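Local coordinates for protein putative hemolysin (Streptococcus mutans UA159, PDB 2RK5) that is of unknown function but forms the transporter-associated domain of a UPF0053-family membrane protein that may bind flavin adenine dinucleotide, at residues V34-G39 against D75-K80; A38-T43 against L66-D71. All blocks are in the same frame, centred on the assembly; numbering follows the deposited sequence. Where two conformers were deposited one is given.

Contact 1. Residues V34-G39 against D75-K80; sequences VDTIAG and DGRVTK
Arg-77, in one of its two modelled conformers, reaches the first turn of helix 37-45 with the end of its side chain, which lays one face of the guanidinium against the methyl group of Ala-38, CB to NH2 4.0 Å. CG stands anti to the backbone N (chi1 -157°), and a bend at chi2 (60°) carries the rest of the chain across toward the helix start. There Thr-36 is the N-cap residue: with chi1 at 66° its OG1 turns back over the helix end and accepts from Gly-39 N at 3.2 Å. OG1 also lies near the guanidinium plane, 3.6 Å from Arg-77 NH2, and one water joins the two, donating to OG1 and accepting from NH2 at 2.8 Å within that plane. The contact thus sets a capped helix start against the first residues of strand 77-85, in the antiparallel sheet of the transporter-associated domain. Asp-75 of the second subunit forms a salt bridge with Arg-77 NH2 and a hydrogen bond with Thr-36 OG1, so a carboxylate from across the dimer grips both polar groups. Deeper in, Ala-38 CB points at the strand and meets Val-78 O at 3.3 Å, with Val-78 CB 4.4 Å from the same methyl.

Contact 2. Residues A38-T43 against L66-D71; sequences AGFYLT and LELIND
Two aromatic side chains leave the helix with CG anti to the backbone N, Phe-40 and Tyr-41 (chi1 165° for the tyrosine), and both extend to Leu-68, whose own first torsion sets CG beside its backbone N. This is helix-on-sheet packing in the alpha+beta transporter-associated domain: helix 37-45 lies over one face of the antiparallel sheet, and its segment 38-43 runs at 91° to strand residues 66-70, the axes 9.8 Å apart. Tyr-41 has the largest share of the contact. The Tyr-41 and Leu-68 side chains lie alongside each other, running opposite ways, which brings ring atom CD1 to 3.8 Å from Leu-68 CB, while the carbonyl oxygen of Leu-68 sits at the ring edge, near its plane, 3.6 Å from CE1. Phe-40 meets the same leucine at about a right angle; its CD2 edge touches Leu-68 CD2 at 4.2 Å, so this one methyl lies beside the phenylalanine ring and also near Tyr-41 CB. Phe-57 of strand 56-61 and Leu-18 of helix 18-25 also pack on Phe-40, and Val-78 and Leu-81 of strand 77-85 on Tyr-41, placing both rings inside the hydrophobic core between helices and sheet. The polar end of Tyr-41 is buried with them but satisfied, since OH is hydrogen-bonded to Glu-55 O. Asn-70 reaches the same backbone residue: its OD1 accepts from Glu-55 N, and a weak bond runs from ND2 to Ser-50 O. The chain segment at 50-55 is therefore tied to both helix and strand. The phenol ring and the amide plane of Asn-70 are inclined at 40°, with Tyr-41 OH 3.1 Å from Asn-70 OD1.

Contacts 1 and 2 start from the same helix, 37-45, share Ala-38 and Gly-39, and have centres about 7 Å apart. They reach neighbouring antiparallel strands of one sheet: contact 1 meets strand 77-85 and contact 2 strand 64-74, which precedes it in the chain. Leu-42, on the same helix, packs against the strand side chains of contact 1, its CD2 3.3 Å from Val-78 CG2 and its CD1 3.7 Å from Arg-77 NH1. Between the strands, Asp-71 N and Lys-80 O, 2.9 Å apart, form a probable hydrogen bond. Contact 1 faces the polar dimer interface, whereas contact 2 lies nearer the chain centre; even so, Leu-42 of its helix packs on Ile-48 of the second subunit.

Contact 1. Residues V34-G39 against D75-K80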
loop_
_atom_site.group_PDB
_atom_site.type_symbol
_atom_site.label_atom_id
_atom_site.label_comp_id
_atom_site.label_asym_id
_atom_site.label_seq_id
_atom_site.Cartn_x
_atom_site.Cartn_y
_atom_site.Cartn_z
ATOM N N VAL A 34 -2.642 11.845 1.601
ATOM C CA VAL A 34 -3.097 11.124 0.444
ATOM C C VAL A 34 -3.237 12.019 -0.784
ATOM O O VAL A 34 -3.806 13.106 -0.692
ATOM C CB VAL A 34 -4.480 10.463 0.774
ATOM C CG1 VAL A 34 -5.221 9.979 -0.464
ATOM C CG2 VAL A 34 -4.230 9.348 1.771
ATOM N N ASP A 35 -2.766 11.501 -1.918
ATOM C CA ASP A 35 -2.879 12.181 -3.197
ATOM C C ASP A 35 -3.716 11.493 -4.240
ATOM O O ASP A 35 -4.200 12.165 -5.158
ATOM C CB ASP A 35 -1.475 12.438 -3.740
ATOM C CG ASP A 35 -0.711 13.411 -2.852
ATOM O OD1 ASP A 35 -1.226 14.526 -2.606
ATOM O OD2 ASP A 35 0.371 13.050 -2.408
ATOM N N THR A 36 -3.838 10.167 -4.142
ATOM C CA THR A 36 -4.529 9.414 -5.192
ATOM C C THR A 36 -5.661 8.580 -4.622
ATOM O O THR A 36 -5.780 8.394 -3.417
ATOM C CB THR A 36 -3.580 8.412 -5.912
ATOM O OG1 THR A 36 -3.159 7.378 -5.012
ATOM C CG2 THR A 36 -2.373 9.109 -6.469
ATOM N N ILE A 37 -6.530 8.118 -5.508
ATOM C CA ILE A 37 -7.663 7.295 -5.109
ATOM C C ILE A 37 -7.191 5.988 -4.464
ATOM O O ILE A 37 -7.808 5.556 -3.470
ATOM C CB ILE A 37 -8.648 7.083 -6.264
ATOM C CG1 ILE A 37 -9.969 6.492 -5.743
ATOM C CG2 ILE A 37 -8.025 6.290 -7.422
ATOM C CD1 ILE A 37 -10.675 7.351 -4.709
ATOM N N ALA A 38 -6.109 5.382 -4.958
ATOM C CA ALA A 38 -5.569 4.187 -4.256
ATOM C C ALA A 38 -5.131 4.532 -2.834
ATOM O O ALA A 38 -5.346 3.755 -1.893
ATOM C CB ALA A 38 -4.408 3.532 -5.009
ATOM N N GLY A 39 -4.476 5.671 -2.670
ATOM C CA GLY A 39 -4.039 6.091 -1.350
ATOM C C GLY A 39 -5.232 6.275 -0.434
ATOM O O GLY A 39 -5.193 5.893 0.748
ATOM N N ASP A 75 2.251 -6.008 -5.935
ATOM C CA ASP A 75 3.282 -5.633 -4.957
ATOM C C ASP A 75 2.763 -4.763 -3.814
ATOM O O ASP A 75 3.392 -3.783 -3.450
ATOM C CB ASP A 75 4.402 -4.854 -5.661
ATOM C CG ASP A 75 5.663 -4.749 -4.812
ATOM O OD1 ASP A 75 6.032 -5.749 -4.167
ATOM O OD2 ASP A 75 6.299 -3.684 -4.830
ATOM N N GLY A 76 1.581 -5.079 -3.310
ATOM C CA GLY A 76 0.976 -4.244 -2.257
ATOM C C GLY A 76 0.325 -2.951 -2.722
ATOM O O GLY A 76 -0.197 -2.155 -1.908
ATOM N N ARG A 77 0.366 -2.683 -4.021
ATOM C CA ARG A 77 -0.280 -1.482 -4.538
ATOM C C ARG A 77 -1.626 -1.887 -5.131
ATOM O O ARG A 77 -1.689 -2.801 -5.930
ATOM C CB ARG A 77 0.590 -0.799 -5.602
ATOM C CG ARG A 77 0.280 0.684 -5.783
ATOM C CD ARG A 77 0.484 1.486 -4.500
ATOM N NE ARG A 77 -0.125 2.814 -4.596
ATOM C CZ ARG A 77 -0.367 3.639 -3.574
ATOM N NH1 ARG A 77 -0.113 3.288 -2.317
ATOM N NH2 ARG A 77 -0.876 4.830 -3.806
ATOM N N VAL A 78 -2.707 -1.207 -4.744
ATOM C CA VAL A 78 -3.950 -1.335 -5.491
ATOM C C VAL A 78 -3.766 -0.491 -6.733
ATOM O O VAL A 78 -3.692 0.741 -6.672
ATOM C CB VAL A 78 -5.140 -0.840 -4.681
ATOM C CG1 VAL A 78 -6.423 -1.155 -5.426
ATOM C CG2 VAL A 78 -5.134 -1.520 -3.312
ATOM N N THR A 79 -3.733 -1.135 -7.881
ATOM C CA THR A 79 -3.503 -0.441 -9.150
ATOM C C THR A 79 -4.795 -0.144 -9.945
ATOM O O THR A 79 -4.787 0.736 -10.821
ATOM C CB THR A 79 -2.533 -1.229 -10.008
ATOM O OG1 THR A 79 -3.098 -2.500 -10.281
ATOM C CG2 THR A 79 -1.227 -1.413 -9.273
ATOM N N LYS A 80 -5.873 -0.872 -9.663
ATOM C CA LYS A 80 -7.189 -0.624 -10.256
ATOM C C LYS A 80 -8.250 -0.832 -9.216
ATOM O O LYS A 80 -8.157 -1.757 -8.408
ATOM C CB LYS A 80 -7.479 -1.527 -11.441
ATOM C CG LYS A 80 -6.605 -1.282 -12.653
ATOM C CD LYS A 80 -7.082 -2.031 -13.908
ATOM C CE LYS A 80 -6.116 -1.779 -15.095
ATOM N NZ LYS A 80 -6.428 -2.575 -16.330
HETATM O O HOH W 1 -1.621 5.390 -6.479
#

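Contact 2. Residues A38-T43 against L66-D71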
loop_
_atom_site.group_PDB
_atom_site.type_symbol
_atom_site.label_atom_id
_atom_site.label_comp_id
_atom_site.label_asym_id
_atom_site.label_seq_id
_atom_site.Cartn_x
_atom_site.Cartn_y
_atom_site.Cartn_z
ATOM N N ALA A 38 -6.109 5.382 -4.958
ATOM C CA ALA A 38 -5.569 4.187 -4.256
ATOM C C ALA A 38 -5.131 4.532 -2.834
ATOM O O ALA A 38 -5.346 3.755 -1.893
ATOM C CB ALA A 38 -4.408 3.532 -5.009
ATOM N N GLY A 39 -4.476 5.671 -2.670
ATOM C CA GLY A 39 -4.039 6.091 -1.350
ATOM C C GLY A 39 -5.232 6.275 -0.434
ATOM O O GLY A 39 -5.193 5.893 0.748
ATOM N N PHE A 40 -6.282 6.917 -0.944
ATOM C CA PHE A 40 -7.502 7.137 -0.152
ATOM C C PHE A 40 -8.131 5.795 0.268
ATOM O O PHE A 40 -8.531 5.584 1.436
ATOM C CB PHE A 40 -8.481 7.972 -0.967
ATOM C CG PHE A 40 -9.784 8.220 -0.284
ATOM C CD1 PHE A 40 -9.953 9.301 0.533
ATOM C CD2 PHE A 40 -10.842 7.374 -0.484
ATOM C CE1 PHE A 40 -11.138 9.518 1.184
ATOM C CE2 PHE A 40 -12.057 7.575 0.154
ATOM C CZ PHE A 40 -12.201 8.649 0.996
ATOM N N TYR A 41 -8.236 4.880 -0.700
ATOM C CA TYR A 41 -8.835 3.567 -0.440
ATOM C C TYR A 41 -7.997 2.793 0.567
ATOM O O TYR A 41 -8.523 2.238 1.554
ATOM C CB TYR A 41 -8.930 2.809 -1.745
ATOM C CG TYR A 41 -9.187 1.351 -1.601
ATOM C CD1 TYR A 41 -10.484 0.842 -1.515
ATOM C CD2 TYR A 41 -8.139 0.446 -1.662
ATOM C CE1 TYR A 41 -10.727 -0.535 -1.430
ATOM C CE2 TYR A 41 -8.372 -0.926 -1.543
ATOM C CZ TYR A 41 -9.658 -1.416 -1.464
ATOM O OH TYR A 41 -9.842 -2.782 -1.400
ATOM N N LEU A 42 -6.692 2.758 0.360
ATOM C CA LEU A 42 -5.828 1.937 1.249
ATOM C C LEU A 42 -5.798 2.472 2.686
ATOM O O LEU A 42 -5.803 1.698 3.679
ATOM C CB LEU A 42 -4.386 1.834 0.725
ATOM C CG LEU A 42 -4.247 0.976 -0.542
ATOM C CD1 LEU A 42 -2.821 1.122 -1.109
ATOM C CD2 LEU A 42 -4.571 -0.500 -0.274
ATOM N N THR A 43 -5.758 3.797 2.813
ATOM C CA THR A 43 -5.782 4.415 4.152
ATOM C C THR A 43 -7.144 4.186 4.816
ATOM O O THR A 43 -7.221 4.038 6.052
ATOM C CB THR A 43 -5.423 5.895 4.092
ATOM O OG1 THR A 43 -6.364 6.551 3.291
ATOM C CG2 THR A 43 -4.117 6.088 3.464
ATOM N N LEU A 66 -20.527 6.014 -2.608
ATOM C CA LEU A 66 -19.530 5.322 -3.421
ATOM C C LEU A 66 -19.120 4.057 -2.682
ATOM O O LEU A 66 -18.862 4.087 -1.476
ATOM C CB LEU A 66 -18.292 6.180 -3.588
ATOM C CG LEU A 66 -18.411 7.558 -4.236
ATOM C CD1 LEU A 66 -17.034 8.238 -4.344
ATOM C CD2 LEU A 66 -19.021 7.436 -5.554
ATOM N N GLU A 67 -19.007 2.969 -3.432
ATOM C CA GLU A 67 -18.412 1.732 -2.916
ATOM C C GLU A 67 -17.139 1.487 -3.724
ATOM O O GLU A 67 -17.188 1.417 -4.949
ATOM C CB GLU A 67 -19.368 0.539 -3.012
ATOM C CG GLU A 67 -18.766 -0.737 -2.459
ATOM C CD GLU A 67 -19.684 -1.943 -2.532
ATOM O OE1 GLU A 67 -20.702 -1.874 -3.222
ATOM O OE2 GLU A 67 -19.344 -2.976 -1.924
ATOM N N LEU A 68 -16.005 1.393 -3.035
ATOM C CA LEU A 68 -14.699 1.195 -3.670
ATOM C C LEU A 68 -14.238 -0.228 -3.356
ATOM O O LEU A 68 -14.243 -0.626 -2.201
ATOM C CB LEU A 68 -13.679 2.176 -3.128
ATOM C CG LEU A 68 -13.765 3.657 -3.465
ATOM C CD1 LEU A 68 -15.073 4.212 -3.053
ATOM C CD2 LEU A 68 -12.639 4.380 -2.746
ATOM N N ILE A 69 -13.829 -0.959 -4.390
ATOM C CA ILE A 69 -13.393 -2.346 -4.258
ATOM C C ILE A 69 -12.133 -2.564 -5.072
ATOM O O ILE A 69 -12.045 -2.119 -6.204
ATOM C CB ILE A 69 -14.459 -3.346 -4.757
ATOM C CG1 ILE A 69 -15.863 -2.991 -4.274
ATOM C CG2 ILE A 69 -14.101 -4.757 -4.280
ATOM C CD1 ILE A 69 -16.953 -3.919 -4.866
ATOM N N ASN A 70 -11.163 -3.285 -4.521
ATOM C CA ASN A 70 -9.968 -3.563 -5.317
ATOM C C ASN A 70 -10.337 -4.387 -6.534
ATOM O O ASN A 70 -11.103 -5.363 -6.433
ATOM C CB ASN A 70 -8.892 -4.265 -4.511
ATOM C CG ASN A 70 -9.390 -5.510 -3.837
ATOM O OD1 ASN A 70 -10.264 -5.410 -2.994
ATOM N ND2 ASN A 70 -8.792 -6.676 -4.148
ATOM N N ASP A 71 -9.785 -3.989 -7.681
ATOM C CA ASP A 71 -9.895 -4.767 -8.905
ATOM C C ASP A 71 -8.569 -5.397 -9.331
ATOM O O ASP A 71 -8.561 -6.452 -9.955
ATOM C CB ASP A 71 -10.454 -3.885 -10.022
ATOM C CG ASP A 71 -10.541 -4.601 -11.361
ATOM O OD1 ASP A 71 -11.445 -5.434 -11.539
ATOM O OD2 ASP A 71 -9.695 -4.303 -12.249
#